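Local coordinates for protein cycloalternan-forming enzyme (Listeria monocytogenes serovar 1/2a, PDB 5F7U) that is a multidomain protein of glycoside hydrolase family 31 that binds glucose units in its TIM barrel and in a family 6 carbohydrate-binding module, at residues G959-G964 / F1056-I1061; E400-E405 / L455-V460. The protein carries 1 engineered substitution. One frame throughout, in Å; residues are numbered along the deposited sequence.

In the fold
The two contacts belong to different parts of a long single chain. Interaction 2 lies in the family 31 TIM barrel, where E400-E405 leaves the end of strand 396-399 and meets strand 452-457, the next strand round the barrel. It lines a glycan pocket in which two glucose units touch E400, E405 and W456. Interaction 1 lies in the C-terminal family 6 carbohydrate-binding module, where a magnesium ion ties the loop G959-G964 to strand 1054-1062 and T963 touches a separate glucose. Their centres are 59 Å apart and their nearest atoms about 43 Å, and each has its own bound glucose.

Interaction 1 (G959-G964 / F1056-I1061); sequences GYTGTG and FDHVVI. With MG (magnesium ion), chain G; GLC (alpha-D-glucopyranose), chain B.
D1057 and the backbone of the loop G959-G964 meet at a magnesium ion. D1057 OD1 binds the metal at 2.2 Å, and the carbonyl oxygens of T961 and G964 do so at the same length. E942 and E944 complete the site. The oxygens of this shell crowd one another, with T961 O 3.0 Å from D1057 OD1, a closeness that the shared cation makes tolerable.

Hydrogen bonds add a second grip. With chi1 at -173° the D1057 side chain swings opposite its own amide nitrogen and reaches the loop; there OD2 takes the N-H of T961 on its syn lone pair, at 3.0 Å and 161°. The same N-H makes a weak bond to OD1. R994 forms a salt bridge with the same OD2, so that oxygen is held by an amide and a guanidinium while OD1 faces the metal. Next along the strand, H1058 ND1 donates to T961 OG1 over 2.6 Å, the hydroxyl lying nearly in the imidazole plane. These neighbours, D1057 and H1058, form a classic beta bulge opposite R994.

Sugar contact falls to T963, whose OG1 is hydrogen-bonded to O3 of an alpha-D-glucopyranose at 2.7 Å.

With one carboxylate oxygen on the metal and the other held by an amide and an arginine, D1057 is probably ionised, and the ion should help hold the loop that carries T963 in shape for the sugar.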
ATOM      1  N   GLY A 959      10.700   9.383  43.922  1.00 29.25           N
ATOM      2  CA  GLY A 959      11.663   8.290  43.794  1.00 28.16           C
ATOM      3  C   GLY A 959      11.183   7.053  43.063  1.00 26.58           C
ATOM      4  O   GLY A 959      11.959   6.133  42.852  1.00 26.01           O
ATOM      5  N   TYR A 960       9.900   7.027  42.691  1.00 26.04           N
ATOM      6  CA  TYR A 960       9.310   5.924  41.927  1.00 24.70           C
ATOM      7  C   TYR A 960       9.857   5.893  40.504  1.00 24.49           C
ATOM      8  O   TYR A 960      10.367   6.893  39.994  1.00 25.23           O
ATOM      9  CB  TYR A 960       7.777   6.067  41.862  1.00 24.58           C
ATOM     10  CG  TYR A 960       7.330   7.427  41.348  1.00 25.62           C
ATOM     11  CD1 TYR A 960       7.308   7.720  39.967  1.00 25.68           C
ATOM     12  CD2 TYR A 960       6.957   8.440  42.244  1.00 26.71           C
ATOM     13  CE1 TYR A 960       6.923   8.977  39.508  1.00 26.71           C
ATOM     14  CE2 TYR A 960       6.563   9.695  41.792  1.00 27.65           C
ATOM     15  CZ  TYR A 960       6.545   9.955  40.430  1.00 27.75           C
ATOM     16  OH  TYR A 960       6.146  11.198  39.979  1.00 28.89           O
ATOM     17  N   THR A 961       9.717   4.743  39.862  1.00 23.64           N
ATOM     18  CA  THR A 961       9.952   4.641  38.436  1.00 23.48           C
ATOM     19  C   THR A 961       8.590   4.681  37.726  1.00 23.03           C
ATOM     20  O   THR A 961       7.513   4.454  38.354  1.00 22.77           O
ATOM     21  CB  THR A 961      10.757   3.382  38.054  1.00 23.16           C
ATOM     22  OG1 THR A 961       9.973   2.221  38.319  1.00 22.64           O
ATOM     23  CG2 THR A 961      12.101   3.301  38.818  1.00 23.86           C
ATOM     24  N   GLY A 962       8.651   4.950  36.421  1.00 22.98           N
ATOM     25  CA  GLY A 962       7.456   5.160  35.608  1.00 22.78           C
ATOM     26  C   GLY A 962       6.811   6.486  35.973  1.00 23.72           C
ATOM     27  O   GLY A 962       7.504   7.440  36.319  1.00 24.01           O
ATOM     28  N   THR A 963       5.479   6.536  35.918  1.00 23.80           N
ATOM     29  CA  THR A 963       4.738   7.769  36.216  1.00 24.84           C
ATOM     30  C   THR A 963       4.236   7.871  37.658  1.00 24.78           C
ATOM     31  O   THR A 963       3.693   8.911  38.056  1.00 25.97           O
ATOM     32  CB  THR A 963       3.538   7.950  35.261  1.00 25.49           C
ATOM     33  OG1 THR A 963       2.625   6.851  35.422  1.00 24.92           O
ATOM     34  CG2 THR A 963       4.004   8.056  33.802  1.00 26.00           C
ATOM     35  N   GLY A 964       4.410   6.801  38.431  1.00 23.83           N
ATOM     36  CA  GLY A 964       3.980   6.772  39.835  1.00 24.18           C
ATOM     37  C   GLY A 964       4.019   5.375  40.434  1.00 23.09           C
ATOM     38  O   GLY A 964       4.955   4.588  40.181  1.00 22.44           O
ATOM     39  N   PHE A1056       3.095   0.735  45.918  1.00 22.65           N
ATOM     40  CA  PHE A1056       3.661  -0.342  45.091  1.00 21.64           C
ATOM     41  C   PHE A1056       4.166   0.263  43.775  1.00 21.29           C
ATOM     42  O   PHE A1056       3.377   0.682  42.935  1.00 21.29           O
ATOM     43  CB  PHE A1056       2.568  -1.410  44.916  1.00 21.37           C
ATOM     44  CG  PHE A1056       2.986  -2.668  44.170  1.00 20.36           C
ATOM     45  CD1 PHE A1056       4.326  -2.997  43.912  1.00 19.94           C
ATOM     46  CD2 PHE A1056       1.991  -3.564  43.771  1.00 20.24           C
ATOM     47  CE1 PHE A1056       4.647  -4.183  43.229  1.00 19.40           C
ATOM     48  CE2 PHE A1056       2.301  -4.739  43.094  1.00 19.63           C
ATOM     49  CZ  PHE A1056       3.633  -5.062  42.835  1.00 18.99           C
ATOM     50  N   ASP A1057       5.487   0.339  43.629  1.00 21.17           N
ATOM     51  CA  ASP A1057       6.105   1.019  42.485  1.00 21.19           C
ATOM     52  C   ASP A1057       6.132   0.180  41.198  1.00 20.46           C
ATOM     53  O   ASP A1057       5.627   0.596  40.155  1.00 20.76           O
ATOM     54  CB  ASP A1057       7.531   1.471  42.829  1.00 21.64           C
ATOM     55  CG  ASP A1057       8.153   2.338  41.734  1.00 22.16           C
ATOM     56  OD1 ASP A1057       7.424   2.847  40.833  1.00 21.90           O
ATOM     57  OD2 ASP A1057       9.386   2.495  41.787  1.00 22.68           O
ATOM     58  N   HIS A1058       6.751  -0.986  41.281  1.00 19.74           N
ATOM     59  CA  HIS A1058       7.027  -1.818  40.101  1.00 19.20           C
ATOM     60  C   HIS A1058       7.505  -3.192  40.524  1.00 18.95           C
ATOM     61  O   HIS A1058       7.815  -3.402  41.693  1.00 19.06           O
ATOM     62  CB  HIS A1058       8.085  -1.159  39.175  1.00 19.50           C
ATOM     63  CG  HIS A1058       9.497  -1.148  39.709  1.00 19.71           C
ATOM     64  ND1 HIS A1058      10.312  -0.039  39.606  1.00 20.37           N
ATOM     65  CD2 HIS A1058      10.258  -2.111  40.281  1.00 19.32           C
ATOM     66  CE1 HIS A1058      11.507  -0.316  40.098  1.00 20.72           C
ATOM     67  NE2 HIS A1058      11.501  -1.567  40.521  1.00 20.28           N
ATOM     68  N   VAL A1059       7.559  -4.105  39.555  1.00 18.46           N
ATOM     69  CA  VAL A1059       8.322  -5.348  39.701  1.00 18.42           C
ATOM     70  C   VAL A1059       9.405  -5.448  38.625  1.00 18.23           C
ATOM     71  O   VAL A1059       9.236  -4.940  37.507  1.00 18.36           O
ATOM     72  CB  VAL A1059       7.435  -6.631  39.744  1.00 18.47           C
ATOM     73  CG1 VAL A1059       6.431  -6.576  40.902  1.00 19.02           C
ATOM     74  CG2 VAL A1059       6.718  -6.861  38.426  1.00 18.13           C
ATOM     75  N   VAL A1060      10.524  -6.084  38.983  1.00 17.89           N
ATOM     76  CA  VAL A1060      11.603  -6.388  38.042  1.00 17.94           C
ATOM     77  C   VAL A1060      11.802  -7.898  38.050  1.00 17.72           C
ATOM     78  O   VAL A1060      11.818  -8.513  39.129  1.00 17.53           O
ATOM     79  CB  VAL A1060      12.910  -5.614  38.390  1.00 18.65           C
ATOM     80  CG1 VAL A1060      14.110  -6.164  37.626  1.00 19.09           C
ATOM     81  CG2 VAL A1060      12.731  -4.134  38.060  1.00 19.22           C
ATOM     82  N   ILE A1061      11.939  -8.497  36.863  1.00 17.65           N
ATOM     83  CA  ILE A1061      12.259  -9.920  36.757  1.00 18.03           C
ATOM     84  C   ILE A1061      13.744 -10.044  36.443  1.00 19.03           C
ATOM     85  O   ILE A1061      14.231  -9.434  35.481  1.00 19.16           O
ATOM     86  CB  ILE A1061      11.416 -10.649  35.664  1.00 17.91           C
ATOM     87  CG1 ILE A1061       9.898 -10.419  35.857  1.00 17.65           C
ATOM     88  CG2 ILE A1061      11.768 -12.145  35.604  1.00 17.92           C
ATOM     89  CD1 ILE A1061       9.299 -10.875  37.188  1.00 18.16           C
TER
HETATM   90 MG    MG G1101       6.041   2.993  39.113  1.00 11.61          MG
HETATM   91  C1  GLC B   2      -1.911   4.781  33.659  1.00 26.51           C
HETATM   92  C2  GLC B   2      -0.903   5.700  34.364  1.00 26.19           C
HETATM   93  C3  GLC B   2      -0.599   6.944  33.521  1.00 24.81           C
HETATM   94  C4  GLC B   2      -0.135   6.579  32.113  1.00 23.81           C
HETATM   95  C5  GLC B   2      -1.145   5.616  31.491  1.00 22.85           C
HETATM   96  C6  GLC B   2      -0.707   5.105  30.129  1.00 21.23           C
HETATM   97  O2  GLC B   2      -1.376   6.062  35.666  1.00 26.97           O
HETATM   98  O3  GLC B   2       0.426   7.710  34.149  1.00 25.84           O
HETATM   99  O4  GLC B   2      -0.031   7.761  31.300  1.00 23.66           O
HETATM  100  O5  GLC B   2      -1.388   4.482  32.350  1.00 23.38           O
HETATM  101  O6  GLC B   2      -1.785   4.269  29.687  1.00 18.77           O

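Interaction 2 (E400-E405 / L455-V460); sequences EQWSDE and LWQVPV. With GLC (alpha-D-glucopyranose), chain F; GLC (alpha-D-glucopyranose), chain C.
W402 lays its indole across L455, whose CD1 sits 3.8 Å from the centroid of the six-membered ring and almost on its normal, a CH-pi contact. S403 CB covers the opposite face, so the ring is sandwiched. At its edge, NE1 donates to W456 O at 3.1 Å and 174°, in the carbonyl plane and on a lone pair. Q457 NE2 gives that oxygen a second bond at 2.9 Å, tilted from the carbonyl plane; its side chain bends back at chi2 (-77°) to do so, while Q457 OE1 turns to Y570 and R522.

W456 points its own indole into the glycan pocket. One face lies under C5 of a glucopyranose, offset toward the rim, and the ring also touches C6 of a second glucose. The E400 carboxylate, its plane 66° from the indole, brings OE2 to 3.3 Å from W456 CD1. E400 OE1 accepts from O4 of the second glucose at 2.7 Å, and K535 pairs with OE2 in a salt bridge. E405 grips the first glucose with both oxygens, OE1 taking O4 and OE2 taking O6, each at 2.6 Å.

In the TIM barrel, 400-405 is the loop running on from strand 396-399, beside strand 452-457. Strand 534-536 flanks the latter on its other side, with F534 against Q457 and K535 against W456, and P459 packs on helix 555-577.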
ATOM      1  N   GLU A 400      -2.228  22.523  -7.582  1.00 14.48           N
ATOM      2  CA  GLU A 400      -3.143  21.988  -8.567  1.00 14.84           C
ATOM      3  C   GLU A 400      -3.679  23.067  -9.469  1.00 15.28           C
ATOM      4  O   GLU A 400      -3.603  22.938 -10.706  1.00 16.08           O
ATOM      5  CB  GLU A 400      -4.294  21.239  -7.893  1.00 14.76           C
ATOM      6  CG  GLU A 400      -3.821  20.016  -7.130  1.00 14.84           C
ATOM      7  CD  GLU A 400      -4.934  19.059  -6.778  1.00 14.69           C
ATOM      8  OE1 GLU A 400      -6.097  19.507  -6.594  1.00 14.90           O
ATOM      9  OE2 GLU A 400      -4.637  17.844  -6.684  1.00 14.75           O
ATOM     10  N   GLN A 401      -4.198  24.131  -8.862  1.00 15.33           N
ATOM     11  CA  GLN A 401      -4.861  25.200  -9.590  1.00 16.07           C
ATOM     12  C   GLN A 401      -3.828  26.269 -10.009  1.00 16.26           C
ATOM     13  O   GLN A 401      -3.913  27.453  -9.642  1.00 16.60           O
ATOM     14  CB  GLN A 401      -6.003  25.758  -8.739  1.00 16.36           C
ATOM     15  CG  GLN A 401      -7.067  26.451  -9.563  1.00 17.25           C
ATOM     16  CD  GLN A 401      -8.244  26.991  -8.781  1.00 17.31           C
ATOM     17  OE1 GLN A 401      -9.020  27.748  -9.351  1.00 18.04           O
ATOM     18  NE2 GLN A 401      -8.371  26.658  -7.496  1.00 16.91           N
ATOM     19  N   TRP A 402      -2.858  25.821 -10.806  1.00 16.20           N
ATOM     20  CA  TRP A 402      -1.683  26.626 -11.136  1.00 16.40           C
ATOM     21  C   TRP A 402      -1.668  27.116 -12.578  1.00 16.68           C
ATOM     22  O   TRP A 402      -1.001  28.103 -12.893  1.00 17.38           O
ATOM     23  CB  TRP A 402      -0.388  25.832 -10.845  1.00 16.19           C
ATOM     24  CG  TRP A 402      -0.116  24.694 -11.825  1.00 15.93           C
ATOM     25  CD1 TRP A 402      -0.517  23.383 -11.696  1.00 15.35           C
ATOM     26  CD2 TRP A 402       0.640  24.766 -13.049  1.00 16.10           C
ATOM     27  NE1 TRP A 402      -0.069  22.645 -12.771  1.00 15.38           N
ATOM     28  CE2 TRP A 402       0.629  23.471 -13.621  1.00 15.84           C
ATOM     29  CE3 TRP A 402       1.317  25.811 -13.732  1.00 16.73           C
ATOM     30  CZ2 TRP A 402       1.279  23.175 -14.831  1.00 16.08           C
ATOM     31  CZ3 TRP A 402       1.957  25.517 -14.944  1.00 16.98           C
ATOM     32  CH2 TRP A 402       1.935  24.201 -15.478  1.00 16.71           C
ATOM     33  N   SER A 403      -2.355  26.398 -13.461  1.00 16.60           N
ATOM     34  CA  SER A 403      -2.161  26.596 -14.887  1.00 17.02           C
ATOM     35  C   SER A 403      -3.269  27.413 -15.541  1.00 17.53           C
ATOM     36  O   SER A 403      -4.241  27.806 -14.896  1.00 17.29           O
ATOM     37  CB  SER A 403      -2.004  25.232 -15.598  1.00 16.90           C
ATOM     38  OG  SER A 403      -3.268  24.647 -15.842  1.00 17.06           O
ATOM     39  N   ASP A 404      -3.117  27.638 -16.843  1.00 18.13           N
ATOM     40  CA  ASP A 404      -4.147  28.265 -17.674  1.00 18.71           C
ATOM     41  C   ASP A 404      -5.450  27.452 -17.802  1.00 18.82           C
ATOM     42  O   ASP A 404      -6.429  27.938 -18.371  1.00 18.90           O
ATOM     43  CB  ASP A 404      -3.556  28.591 -19.068  1.00 19.47           C
ATOM     44  CG  ASP A 404      -3.124  27.340 -19.858  1.00 19.34           C
ATOM     45  OD1 ASP A 404      -3.301  26.192 -19.387  1.00 19.33           O
ATOM     46  OD2 ASP A 404      -2.602  27.504 -20.984  1.00 20.12           O
ATOM     47  N   GLU A 405      -5.444  26.213 -17.299  1.00 18.74           N
ATOM     48  CA  GLU A 405      -6.608  25.292 -17.374  1.00 19.09           C
ATOM     49  C   GLU A 405      -7.019  25.022 -18.831  1.00 19.43           C
ATOM     50  O   GLU A 405      -8.193  24.736 -19.123  1.00 19.11           O
ATOM     51  CB  GLU A 405      -7.806  25.839 -16.563  1.00 19.78           C
ATOM     52  CG  GLU A 405      -7.507  26.070 -15.074  1.00 20.58           C
ATOM     53  CD  GLU A 405      -7.383  24.763 -14.295  1.00 20.66           C
ATOM     54  OE1 GLU A 405      -7.936  23.741 -14.746  1.00 21.51           O
ATOM     55  OE2 GLU A 405      -6.744  24.751 -13.215  1.00 21.48           O
ATOM     56  N   LEU A 455       3.714  19.912  -9.488  1.00 14.53           N
ATOM     57  CA  LEU A 455       2.583  20.505 -10.220  1.00 14.48           C
ATOM     58  C   LEU A 455       1.659  19.433 -10.793  1.00 14.27           C
ATOM     59  O   LEU A 455       2.105  18.425 -11.322  1.00 14.18           O
ATOM     60  CB  LEU A 455       3.106  21.394 -11.371  1.00 14.98           C
ATOM     61  CG  LEU A 455       4.007  22.569 -10.980  1.00 15.54           C
ATOM     62  CD1 LEU A 455       4.305  23.388 -12.240  1.00 15.99           C
ATOM     63  CD2 LEU A 455       3.346  23.451  -9.921  1.00 15.31           C
ATOM     64  N   TRP A 456       0.364  19.701 -10.731  1.00 14.47           N
ATOM     65  CA  TRP A 456      -0.682  18.772 -11.187  1.00 14.56           C
ATOM     66  C   TRP A 456      -0.668  18.663 -12.713  1.00 14.69           C
ATOM     67  O   TRP A 456      -0.503  19.684 -13.421  1.00 14.99           O
ATOM     68  CB  TRP A 456      -2.011  19.334 -10.711  1.00 15.15           C
ATOM     69  CG  TRP A 456      -3.275  18.512 -10.857  1.00 15.27           C
ATOM     70  CD1 TRP A 456      -3.810  17.650  -9.923  1.00 15.12           C
ATOM     71  CD2 TRP A 456      -4.204  18.543 -11.957  1.00 15.70           C
ATOM     72  NE1 TRP A 456      -5.013  17.145 -10.388  1.00 15.23           N
ATOM     73  CE2 TRP A 456      -5.280  17.680 -11.624  1.00 15.44           C
ATOM     74  CE3 TRP A 456      -4.239  19.223 -13.185  1.00 16.05           C
ATOM     75  CZ2 TRP A 456      -6.372  17.471 -12.485  1.00 15.83           C
ATOM     76  CZ3 TRP A 456      -5.336  18.998 -14.056  1.00 16.44           C
ATOM     77  CH2 TRP A 456      -6.380  18.131 -13.692  1.00 15.98           C
ATOM     78  N   GLN A 457      -0.851  17.435 -13.197  1.00 14.19           N
ATOM     79  CA  GLN A 457      -0.884  17.129 -14.635  1.00 14.45           C
ATOM     80  C   GLN A 457      -1.949  16.073 -14.953  1.00 14.24           C
ATOM     81  O   GLN A 457      -2.389  15.335 -14.060  1.00 13.83           O
ATOM     82  CB  GLN A 457       0.477  16.569 -15.091  1.00 14.55           C
ATOM     83  CG  GLN A 457       1.626  17.552 -15.017  1.00 15.17           C
ATOM     84  CD  GLN A 457       1.596  18.542 -16.166  1.00 15.86           C
ATOM     85  OE1 GLN A 457       2.086  18.246 -17.249  1.00 16.30           O
ATOM     86  NE2 GLN A 457       1.002  19.702 -15.945  1.00 15.90           N
ATOM     87  N   VAL A 458      -2.323  16.021 -16.227  1.00 14.42           N
ATOM     88  CA  VAL A 458      -3.178  14.971 -16.812  1.00 14.63           C
ATOM     89  C   VAL A 458      -2.528  14.443 -18.107  1.00 15.25           C
ATOM     90  O   VAL A 458      -1.678  15.131 -18.692  1.00 15.59           O
ATOM     91  CB  VAL A 458      -4.626  15.450 -17.097  1.00 14.79           C
ATOM     92  CG1 VAL A 458      -5.405  15.580 -15.801  1.00 14.80           C
ATOM     93  CG2 VAL A 458      -4.642  16.775 -17.850  1.00 15.57           C
ATOM     94  N   PRO A 459      -2.939  13.244 -18.567  1.00 15.31           N
ATOM     95  CA  PRO A 459      -2.327  12.639 -19.766  1.00 15.82           C
ATOM     96  C   PRO A 459      -3.075  12.990 -21.060  1.00 16.33           C
ATOM     97  O   PRO A 459      -2.823  12.397 -22.106  1.00 16.89           O
ATOM     98  CB  PRO A 459      -2.460  11.137 -19.472  1.00 15.50           C
ATOM     99  CG  PRO A 459      -3.752  11.037 -18.691  1.00 15.17           C
ATOM    100  CD  PRO A 459      -3.787  12.273 -17.827  1.00 14.92           C
ATOM    101  N   VAL A 460      -4.004  13.930 -20.960  1.00 16.79           N
ATOM    102  CA  VAL A 460      -4.956  14.225 -22.022  1.00 17.59           C
ATOM    103  C   VAL A 460      -4.747  15.665 -22.452  1.00 18.58           C
ATOM    104  O   VAL A 460      -4.451  16.505 -21.624  1.00 18.37           O
ATOM    105  CB  VAL A 460      -6.412  13.954 -21.531  1.00 17.58           C
ATOM    106  CG1 VAL A 460      -6.792  14.847 -20.343  1.00 17.66           C
ATOM    107  CG2 VAL A 460      -7.428  14.060 -22.662  1.00 17.96           C
TER
HETATM  108  C1  GLC F   3      -9.631  19.938 -10.172  1.00 25.64           C
HETATM  109  C2  GLC F   3     -10.741  20.105 -11.219  1.00 27.55           C
HETATM  110  C3  GLC F   3     -10.161  20.213 -12.635  1.00 27.41           C
HETATM  111  C4  GLC F   3      -9.074  21.285 -12.708  1.00 26.07           C
HETATM  112  C5  GLC F   3      -8.003  20.955 -11.657  1.00 24.53           C
HETATM  113  C6  GLC F   3      -6.803  21.893 -11.655  1.00 23.74           C
HETATM  114  O2  GLC F   3     -11.620  18.978 -11.183  1.00 29.08           O
HETATM  115  O3  GLC F   3     -11.202  20.507 -13.575  1.00 28.66           O
HETATM  116  O4  GLC F   3      -8.517  21.299 -14.028  1.00 26.18           O
HETATM  117  O5  GLC F   3      -8.608  20.936 -10.348  1.00 23.89           O
HETATM  118  O6  GLC F   3      -7.218  23.174 -11.171  1.00 23.42           O
HETATM  119  C1  GLC C   2      -8.807  14.705  -9.126  1.00 24.23           C
HETATM  120  C2  GLC C   2      -7.880  14.295  -7.961  1.00 22.22           C
HETATM  121  C3  GLC C   2      -7.915  15.289  -6.783  1.00 21.59           C
HETATM  122  C4  GLC C   2      -7.661  16.720  -7.282  1.00 21.87           C
HETATM  123  C5  GLC C   2      -8.478  17.031  -8.544  1.00 23.14           C
HETATM  124  C6  GLC C   2      -8.142  18.374  -9.171  1.00 23.44           C
HETATM  125  O2  GLC C   2      -8.114  12.933  -7.592  1.00 22.18           O
HETATM  126  O3  GLC C   2      -6.924  14.963  -5.791  1.00 19.32           O
HETATM  127  O4  GLC C   2      -7.993  17.668  -6.252  1.00 19.95           O
HETATM  128  O5  GLC C   2      -8.385  16.013  -9.563  1.00 23.37           O
HETATM  129  O6  GLC C   2      -9.119  18.583 -10.211  1.00 24.60           O